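Long-range contacts in cystathionine gamma-synthase (Xanthomonas oryzae pv. oryzae KACC 10331, PDB 6LD7), which probably uses pyridoxal 5'-phosphate to make cystathionine from cysteine and an activated homoserine ester in the methionine biosynthesis pathway: residues 60-65 and 244-249; 14-19 and 73-78; 88-93 and 220-225. The protein carries 1 engineered substitution. All coordinates share one frame; numbering follows the deposited sequence.

Contact 1 of 3, residues 60-65 and 244-249; sequences SGNPTR and GSPFDA
Arg65 and Gly244 make the direct hydrogen bond of this contact: NH1 of Arg65 donates to Gly244 O over 2.7 Å, with an N-H...O angle of 164° and the oxygen close to the guanidinium plane. The arginine chain bends at its third torsion (chi3 66°), which turns the guanidinium so that NH2 also meets Thr58 O. The CB of Asn62 sits over one face of the group, toward its rim. A water donates to Thr64 O and, weakly, to Ala249 O.

Capping bonds start both helices. OD1 of Asn62 accepts Arg65 N at 3.1 Å and, weakly, Thr64 N, while its ND2 donates to Val39 O. On the other helix Ser245 OG accepts Asp248 N at 3.2 Å and also bonds Asp248 of the second subunit.

The remaining contacts are van der Waals. The side chains of Asn62 and Pro246 cross at about a right angle, with Asn62 ND2 3.5 Å from Pro246 CG. Thr64 turns its methyl to Pro246, CG2 lying 3.4 Å from Pro246 O, and its hydroxyl to Val39 N. The methyl of Ala249 presses on the other backbone, CB to Arg65 CA 3.7 Å.

In this buried setting the arginine charge is met by the carbonyls of Gly244 and Thr58, which probably offsets part of the cost of burying it, and each helix start has a side-chain cap.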
loop_
_atom_site.group_PDB
_atom_site.type_symbol
_atom_site.label_atom_id
_atom_site.label_comp_id
_atom_site.label_asym_id
_atom_site.label_seq_id
_atom_site.Cartn_x
_atom_site.Cartn_y
_atom_site.Cartn_z
ATOM N N SER C 60 -18.400 -2.705 8.890
ATOM C CA SER C 60 -19.080 -2.472 10.188
ATOM C C SER C 60 -18.046 -2.097 11.317
ATOM O O SER C 60 -18.302 -1.118 12.062
ATOM C CB SER C 60 -19.936 -3.705 10.379
ATOM O OG SER C 60 -19.694 -4.226 11.621
ATOM N N GLY C 61 -16.856 -2.722 11.341
ATOM C CA GLY C 61 -15.781 -2.610 12.350
ATOM C C GLY C 61 -14.476 -3.205 11.765
ATOM O O GLY C 61 -14.506 -4.283 11.097
ATOM N N ASN C 62 -13.349 -2.514 11.906
ATOM C CA ASN C 62 -12.013 -2.981 11.425
ATOM C C ASN C 62 -10.990 -2.420 12.388
ATOM O O ASN C 62 -11.139 -1.267 12.798
ATOM C CB ASN C 62 -11.744 -2.482 10.027
ATOM C CG ASN C 62 -10.342 -2.739 9.585
ATOM O OD1 ASN C 62 -9.470 -1.973 10.007
ATOM N ND2 ASN C 62 -10.160 -3.776 8.747
ATOM N N PRO C 63 -10.032 -3.240 12.879
ATOM C CA PRO C 63 -9.117 -2.775 13.924
ATOM C C PRO C 63 -8.183 -1.645 13.498
ATOM O O PRO C 63 -7.860 -0.812 14.347
ATOM C CB PRO C 63 -8.290 -4.002 14.333
ATOM C CG PRO C 63 -8.527 -4.981 13.255
ATOM C CD PRO C 63 -9.841 -4.661 12.562
ATOM N N THR C 64 -7.728 -1.617 12.261
ATOM C CA THR C 64 -6.831 -0.514 11.793
ATOM C C THR C 64 -7.617 0.815 11.805
ATOM O O THR C 64 -7.098 1.857 12.278
ATOM C CB THR C 64 -6.271 -0.837 10.413
ATOM O OG1 THR C 64 -5.511 -2.049 10.589
ATOM C CG2 THR C 64 -5.475 0.346 9.896
ATOM N N ARG C 65 -8.853 0.776 11.306
ATOM C CA ARG C 65 -9.732 1.966 11.285
ATOM C C ARG C 65 -10.038 2.439 12.742
ATOM O O ARG C 65 -9.991 3.613 13.004
ATOM C CB ARG C 65 -10.982 1.680 10.455
ATOM C CG ARG C 65 -11.793 2.942 10.217
ATOM C CD ARG C 65 -12.805 2.830 9.090
ATOM N NE ARG C 65 -13.739 1.911 9.509
ATOM C CZ ARG C 65 -14.103 0.784 8.866
ATOM N NH1 ARG C 65 -13.808 0.470 7.613
ATOM N NH2 ARG C 65 -14.921 0.017 9.531
ATOM N N GLY C 244 -14.545 4.184 5.964
ATOM C CA GLY C 244 -13.346 4.349 5.130
ATOM C C GLY C 244 -12.536 3.030 4.985
ATOM O O GLY C 244 -12.672 2.101 5.782
ATOM N N SER C 245 -11.573 3.076 4.100
ATOM C CA SER C 245 -10.588 2.029 3.799
ATOM C C SER C 245 -9.579 1.912 4.951
ATOM O O SER C 245 -9.025 2.875 5.461
ATOM C CB SER C 245 -9.953 2.480 2.538
ATOM O OG SER C 245 -8.618 2.102 2.431
ATOM N N PRO C 246 -9.282 0.687 5.393
ATOM C CA PRO C 246 -8.217 0.458 6.373
ATOM C C PRO C 246 -6.871 0.985 5.925
ATOM O O PRO C 246 -6.072 1.468 6.755
ATOM C CB PRO C 246 -8.133 -1.054 6.453
ATOM C CG PRO C 246 -9.624 -1.472 6.167
ATOM C CD PRO C 246 -10.081 -0.533 5.076
ATOM N N PHE C 247 -6.583 0.878 4.650
ATOM C CA PHE C 247 -5.277 1.366 4.155
ATOM C C PHE C 247 -5.218 2.876 4.424
ATOM O O PHE C 247 -4.169 3.417 4.838
ATOM C CB PHE C 247 -5.060 1.038 2.690
ATOM C CG PHE C 247 -3.737 1.551 2.154
ATOM C CD1 PHE C 247 -2.557 0.897 2.438
ATOM C CD2 PHE C 247 -3.680 2.753 1.461
ATOM C CE1 PHE C 247 -1.340 1.420 2.027
ATOM C CE2 PHE C 247 -2.463 3.263 1.039
ATOM C CZ PHE C 247 -1.309 2.560 1.296
ATOM N N ASP C 248 -6.268 3.584 4.073
ATOM C CA ASP C 248 -6.336 5.059 4.322
ATOM C C ASP C 248 -6.200 5.369 5.815
ATOM O O ASP C 248 -5.473 6.318 6.129
ATOM C CB ASP C 248 -7.606 5.717 3.759
ATOM C CG ASP C 248 -7.572 5.865 2.210
ATOM O OD1 ASP C 248 -6.658 5.235 1.603
ATOM O OD2 ASP C 248 -8.442 6.671 1.596
ATOM N N ALA C 249 -6.807 4.563 6.694
ATOM C CA ALA C 249 -6.681 4.756 8.131
ATOM C C ALA C 249 -5.234 4.579 8.566
ATOM O O ALA C 249 -4.780 5.270 9.472
ATOM C CB ALA C 249 -7.610 3.861 8.881
HETATM O O HOH W 1 -4.959 3.353 11.702
#

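Contact 2 of 3, residues 14-19 and 73-78; sequences CTAATA and AELEGG
Ala19 lies under the flat of the Glu74 carboxylate, its CB 3.4 Å from Glu74 OE2 and 3.7 Å from Glu74 CD. The glutamate gets there by running straight out from helix 63-76: CG stands opposite the backbone N (chi1 -178°) and the chain stays extended beyond it (chi2 177°). The carboxylate thus rests on the methyl by its face. Its OE2 also looks toward the thiol of Cys14, with SG 4.1 Å from that oxygen.

Leu75, one residue on, supplies the apolar half. Its CB leaves the backbone alongside helix 16-21, but the end of the chain turns inward, so that the methyl CD1 fits between Ala16 and Ala19. It is 3.7 Å from Ala16 O and 4.2 Å from Ala19 CB, and the methyl of Ala16 borders it a little farther off. Pro190 also packs on the leucine.

The two helices meet near opposite ends. Helix 16-21 begins here, with Thr15 as N-cap: its OG1 accepts Thr18 N over 3.2 Å on a nearly straight path (176°). Helix 63-76 finishes here in a Schellman motif, in which Gly78 N bonds Ala73 O at 2.8 Å, Gly77 N makes a weak bond to Glu74 O, and Gly77 takes the positive phi. Beyond the pair, Asp382 of the fourth subunit accepts from Thr15 N and bonds the Thr18 hydroxyl.

The chemistry here is light: one methyl against a carboxylate and another among alanines, with no salt bridge between the segments. Shape and van der Waals contact therefore hold the short helix on the longer one, whereas Thr15 and Thr18 direct polar groups to Asp382 of the fourth subunit, so the start of the short helix lies at a subunit boundary.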
loop_
_atom_site.group_PDB
_atom_site.type_symbol
_atom_site.label_atom_id
_atom_site.label_comp_id
_atom_site.label_asym_id
_atom_site.label_seq_id
_atom_site.Cartn_x
_atom_site.Cartn_y
_atom_site.Cartn_z
ATOM N N CYS C 14 -1.343 11.580 29.788
ATOM C CA CYS C 14 -0.168 12.100 29.020
ATOM C C CYS C 14 -0.612 13.377 28.281
ATOM O O CYS C 14 -1.827 13.628 28.331
ATOM C CB CYS C 14 0.333 11.027 28.048
ATOM S SG CYS C 14 -0.903 10.396 26.874
ATOM N N THR C 15 0.259 14.149 27.605
ATOM C CA THR C 15 -0.203 15.247 26.696
ATOM C C THR C 15 -0.807 14.697 25.363
ATOM O O THR C 15 -0.671 13.447 25.054
ATOM C CB THR C 15 0.880 16.300 26.404
ATOM O OG1 THR C 15 1.695 15.646 25.430
ATOM C CG2 THR C 15 1.629 16.765 27.653
ATOM N N ALA C 16 -1.398 15.609 24.566
ATOM C CA ALA C 16 -1.908 15.391 23.172
ATOM C C ALA C 16 -0.773 14.975 22.213
ATOM O O ALA C 16 -1.010 14.087 21.336
ATOM C CB ALA C 16 -2.580 16.665 22.617
ATOM N N ALA C 17 0.395 15.646 22.279
ATOM C CA ALA C 17 1.548 15.246 21.444
ATOM C C ALA C 17 1.874 13.792 21.815
ATOM O O ALA C 17 1.981 12.954 20.943
ATOM C CB ALA C 17 2.746 16.138 21.672
ATOM N N THR C 18 2.041 13.474 23.098
ATOM C CA THR C 18 2.441 12.097 23.472
ATOM C C THR C 18 1.421 11.064 22.942
ATOM O O THR C 18 1.820 10.042 22.351
ATOM C CB THR C 18 2.656 12.000 24.966
ATOM O OG1 THR C 18 3.739 12.852 25.338
ATOM C CG2 THR C 18 2.912 10.579 25.389
ATOM N N ALA C 19 0.130 11.310 23.117
ATOM C CA ALA C 19 -0.962 10.365 22.721
ATOM C C ALA C 19 -0.978 10.123 21.206
ATOM O O ALA C 19 -1.053 8.975 20.786
ATOM C CB ALA C 19 -2.305 10.894 23.213
ATOM N N ALA C 73 -10.623 10.193 19.064
ATOM C CA ALA C 73 -11.515 10.342 20.221
ATOM C C ALA C 73 -10.686 10.854 21.421
ATOM O O ALA C 73 -11.146 11.763 22.101
ATOM C CB ALA C 73 -12.173 9.052 20.583
ATOM N N GLU C 74 -9.535 10.262 21.665
ATOM C CA GLU C 74 -8.614 10.642 22.765
ATOM C C GLU C 74 -8.114 12.087 22.587
ATOM O O GLU C 74 -8.130 12.821 23.542
ATOM C CB GLU C 74 -7.446 9.691 22.928
ATOM C CG GLU C 74 -6.561 10.123 24.122
ATOM C CD GLU C 74 -5.387 9.196 24.444
ATOM O OE1 GLU C 74 -5.237 8.160 23.741
ATOM O OE2 GLU C 74 -4.589 9.510 25.378
ATOM N N LEU C 75 -7.706 12.544 21.432
ATOM C CA LEU C 75 -7.259 13.943 21.223
ATOM C C LEU C 75 -8.435 14.891 21.395
ATOM O O LEU C 75 -8.196 15.981 21.851
ATOM C CB LEU C 75 -6.768 14.104 19.787
ATOM C CG LEU C 75 -5.288 13.948 19.485
ATOM C CD1 LEU C 75 -4.529 13.193 20.521
ATOM C CD2 LEU C 75 -5.051 13.435 18.062
ATOM N N GLU C 76 -9.653 14.566 20.954
ATOM C CA GLU C 76 -10.776 15.522 21.068
ATOM C C GLU C 76 -11.406 15.447 22.486
ATOM O O GLU C 76 -12.193 16.288 22.812
ATOM C CB GLU C 76 -11.783 15.318 19.952
ATOM C CG GLU C 76 -11.333 15.783 18.587
ATOM C CD GLU C 76 -11.348 17.304 18.318
ATOM O OE1 GLU C 76 -11.428 18.170 19.280
ATOM O OE2 GLU C 76 -11.118 17.652 17.154
ATOM N N GLY C 77 -11.134 14.427 23.279
ATOM C CA GLY C 77 -11.757 14.186 24.594
ATOM C C GLY C 77 -13.113 13.563 24.436
ATOM O O GLY C 77 -14.002 13.909 25.198
ATOM N N GLY C 78 -13.370 12.705 23.443
ATOM C CA GLY C 78 -14.739 12.166 23.319
ATOM C C GLY C 78 -14.850 10.697 23.705
ATOM O O GLY C 78 -13.860 10.093 23.963
#

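Contact 3 of 3, residues 88-93 and 220-225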
loop_
_atom_site.group_PDB
_atom_site.type_symbol
_atom_site.label_atom_id
_atom_site.label_comp_id
_atom_site.label_asym_id
_atom_site.label_seq_id
_atom_site.Cartn_x
_atom_site.Cartn_y
_atom_site.Cartn_z
ATOM N N MET C 88 -16.810 15.045 3.695
ATOM C CA MET C 88 -18.246 15.234 3.367
ATOM C C MET C 88 -19.049 14.052 3.914
ATOM O O MET C 88 -20.167 14.250 4.256
ATOM C CB MET C 88 -18.524 15.346 1.867
ATOM C CG MET C 88 -18.116 16.719 1.267
ATOM S SD MET C 88 -18.754 18.146 2.244
ATOM C CE MET C 88 -20.424 17.559 2.444
ATOM N N GLY C 89 -18.511 12.840 3.887
ATOM C CA GLY C 89 -19.197 11.670 4.445
ATOM C C GLY C 89 -19.396 11.785 5.926
ATOM O O GLY C 89 -20.376 11.296 6.429
ATOM N N ALA C 90 -18.456 12.412 6.620
ATOM C CA ALA C 90 -18.596 12.698 8.054
ATOM C C ALA C 90 -19.777 13.652 8.307
ATOM O O ALA C 90 -20.547 13.370 9.205
ATOM C CB ALA C 90 -17.293 13.260 8.611
ATOM N N ILE C 91 -19.922 14.683 7.516
ATOM C CA ILE C 91 -21.075 15.608 7.566
ATOM C C ILE C 91 -22.366 14.854 7.232
ATOM O O ILE C 91 -23.325 14.904 8.029
ATOM C CB ILE C 91 -20.836 16.833 6.670
ATOM C CG1 ILE C 91 -19.656 17.597 7.261
ATOM C CG2 ILE C 91 -22.096 17.698 6.636
ATOM C CD1 ILE C 91 -19.103 18.623 6.359
ATOM N N ASN C 92 -22.326 14.069 6.152
ATOM C CA ASN C 92 -23.447 13.195 5.747
ATOM C C ASN C 92 -23.861 12.288 6.917
ATOM O O ASN C 92 -25.093 12.199 7.239
ATOM C CB ASN C 92 -23.033 12.435 4.483
ATOM C CG ASN C 92 -24.139 11.542 3.944
ATOM O OD1 ASN C 92 -25.242 11.876 4.217
ATOM N ND2 ASN C 92 -23.891 10.704 2.946
ATOM N N LEU C 93 -22.896 11.601 7.543
ATOM C CA LEU C 93 -23.196 10.728 8.690
ATOM C C LEU C 93 -23.954 11.474 9.813
ATOM O O LEU C 93 -25.023 11.016 10.307
ATOM C CB LEU C 93 -21.858 10.191 9.160
ATOM C CG LEU C 93 -21.977 9.379 10.446
ATOM C CD1 LEU C 93 -22.929 8.219 10.288
ATOM C CD2 LEU C 93 -20.629 8.923 10.910
ATOM N N GLY C 220 -12.605 11.368 6.603
ATOM C CA GLY C 220 -13.292 12.121 7.633
ATOM C C GLY C 220 -13.324 11.386 8.932
ATOM O O GLY C 220 -12.960 10.194 8.985
ATOM N N ALA C 221 -13.788 12.085 9.955
ATOM C CA ALA C 221 -13.947 11.561 11.307
ATOM C C ALA C 221 -15.035 12.352 12.033
ATOM O O ALA C 221 -15.206 13.562 11.780
ATOM C CB ALA C 221 -12.572 11.662 11.940
ATOM N N VAL C 222 -15.761 11.662 12.882
ATOM C CA VAL C 222 -16.693 12.258 13.809
ATOM C C VAL C 222 -16.394 11.670 15.161
ATOM O O VAL C 222 -16.306 10.437 15.299
ATOM C CB VAL C 222 -18.160 11.931 13.460
ATOM C CG1 VAL C 222 -19.063 12.797 14.288
ATOM C CG2 VAL C 222 -18.404 12.164 12.046
ATOM N N VAL C 223 -16.313 12.549 16.126
ATOM C CA VAL C 223 -16.121 12.198 17.524
ATOM C C VAL C 223 -17.325 12.747 18.295
ATOM O O VAL C 223 -17.661 13.930 18.201
ATOM C CB VAL C 223 -14.764 12.723 18.034
ATOM C CG1 VAL C 223 -14.636 12.476 19.518
ATOM C CG2 VAL C 223 -13.572 12.074 17.318
ATOM N N ALA C 224 -17.957 11.873 19.049
ATOM C CA ALA C 224 -19.062 12.214 19.944
ATOM C C ALA C 224 -18.558 12.315 21.374
ATOM O O ALA C 224 -17.767 11.456 21.790
ATOM C CB ALA C 224 -20.181 11.236 19.850
ATOM N N ARG C 225 -19.088 13.292 22.097
ATOM C CA ARG C 225 -18.806 13.453 23.541
ATOM C C ARG C 225 -19.400 12.244 24.245
ATOM O O ARG C 225 -18.739 11.682 25.055
ATOM C CB ARG C 225 -19.444 14.764 24.055
ATOM C CG ARG C 225 -19.029 15.232 25.454
ATOM C CD ARG C 225 -19.549 16.710 25.761
ATOM N NE ARG C 225 -20.919 16.502 26.349
ATOM C CZ ARG C 225 -22.153 16.948 25.955
ATOM N NH1 ARG C 225 -22.404 17.842 25.010
ATOM N NH2 ARG C 225 -23.196 16.520 26.632
#
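Leu93 N, bonded to Gly89 O at 2.8 Å, belongs to the helical turn that brings Leu93 and Ala90 to the same side of helix 87-98, where both face strand 220-224. The adjoining bond from Asn92 N to Met88 O is of similar length. Everything that passes between helix and strand is van der Waals packing.

Ala90 has the largest share of the contact on the helix side. Its CB is 4.3 Å from Gly220 CA, 3.8 Å from Ala221 O and equally close to Val222 CG2, so one methyl spans three successive strand residues. Gly220 has no side chain, and this lets the alanine come down onto the strand backbone. Val222 points at the helix and does its touching with one branch: chi1 of -169° sends CG1 opposite the backbone N and leaves CG2 beside that N, where CG2 lies 3.8 Å from Ala90 O. The same methyl meets Leu93 CD2 at 4.1 Å, the two side chains crossing obliquely. Leu233 of helix 227-240 also touches both Leu93 and Val222.

Ala221 turns the other way, away from the helix. The segment axes approach to 6.9 Å and their directions differ by 36°, a close fit made possible by the small residues Ala90 and Gly220.

At the start of the helix, Met88 N bonds the phosphate oxygen OP3 of the pyridoxal-lysine at position 209, so the helix that packs on the strand also reaches the cofactor phosphate with its first turn. On the strand, Gly220 and Val222 pair with Thr84 and Val82 of strand 80-84, and Ala221 with His205. A helix laid on a mixed seven-stranded sheet, with its N-terminal end at the cofactor phosphate, is characteristic of the large domain of fold type I pyridoxal phosphate enzymes.

In the fold
Along the chain the segments of contacts 1 and 2 alternate, and contact 3 falls wholly between 60-65 and 244-249. Contacts 1 and 2 share helix 63-76, one at its start and the other at its end, with centres 20 Å apart. Contacts 2 and 3 touch: Val223 CG1 of the strand lies 3.8 Å from Ala73 CA and from Gly78 CA, so helix 63-76 packs on the strand side away from helix 87-98. Contacts 1 and 3, centred 15 Å apart, both touch the second subunit; contacts 1 and 2 both reach the fourth. The three thus lie near the 80-84 edge of the cofactor-binding sheet, each with residues within reach of a neighbouring subunit.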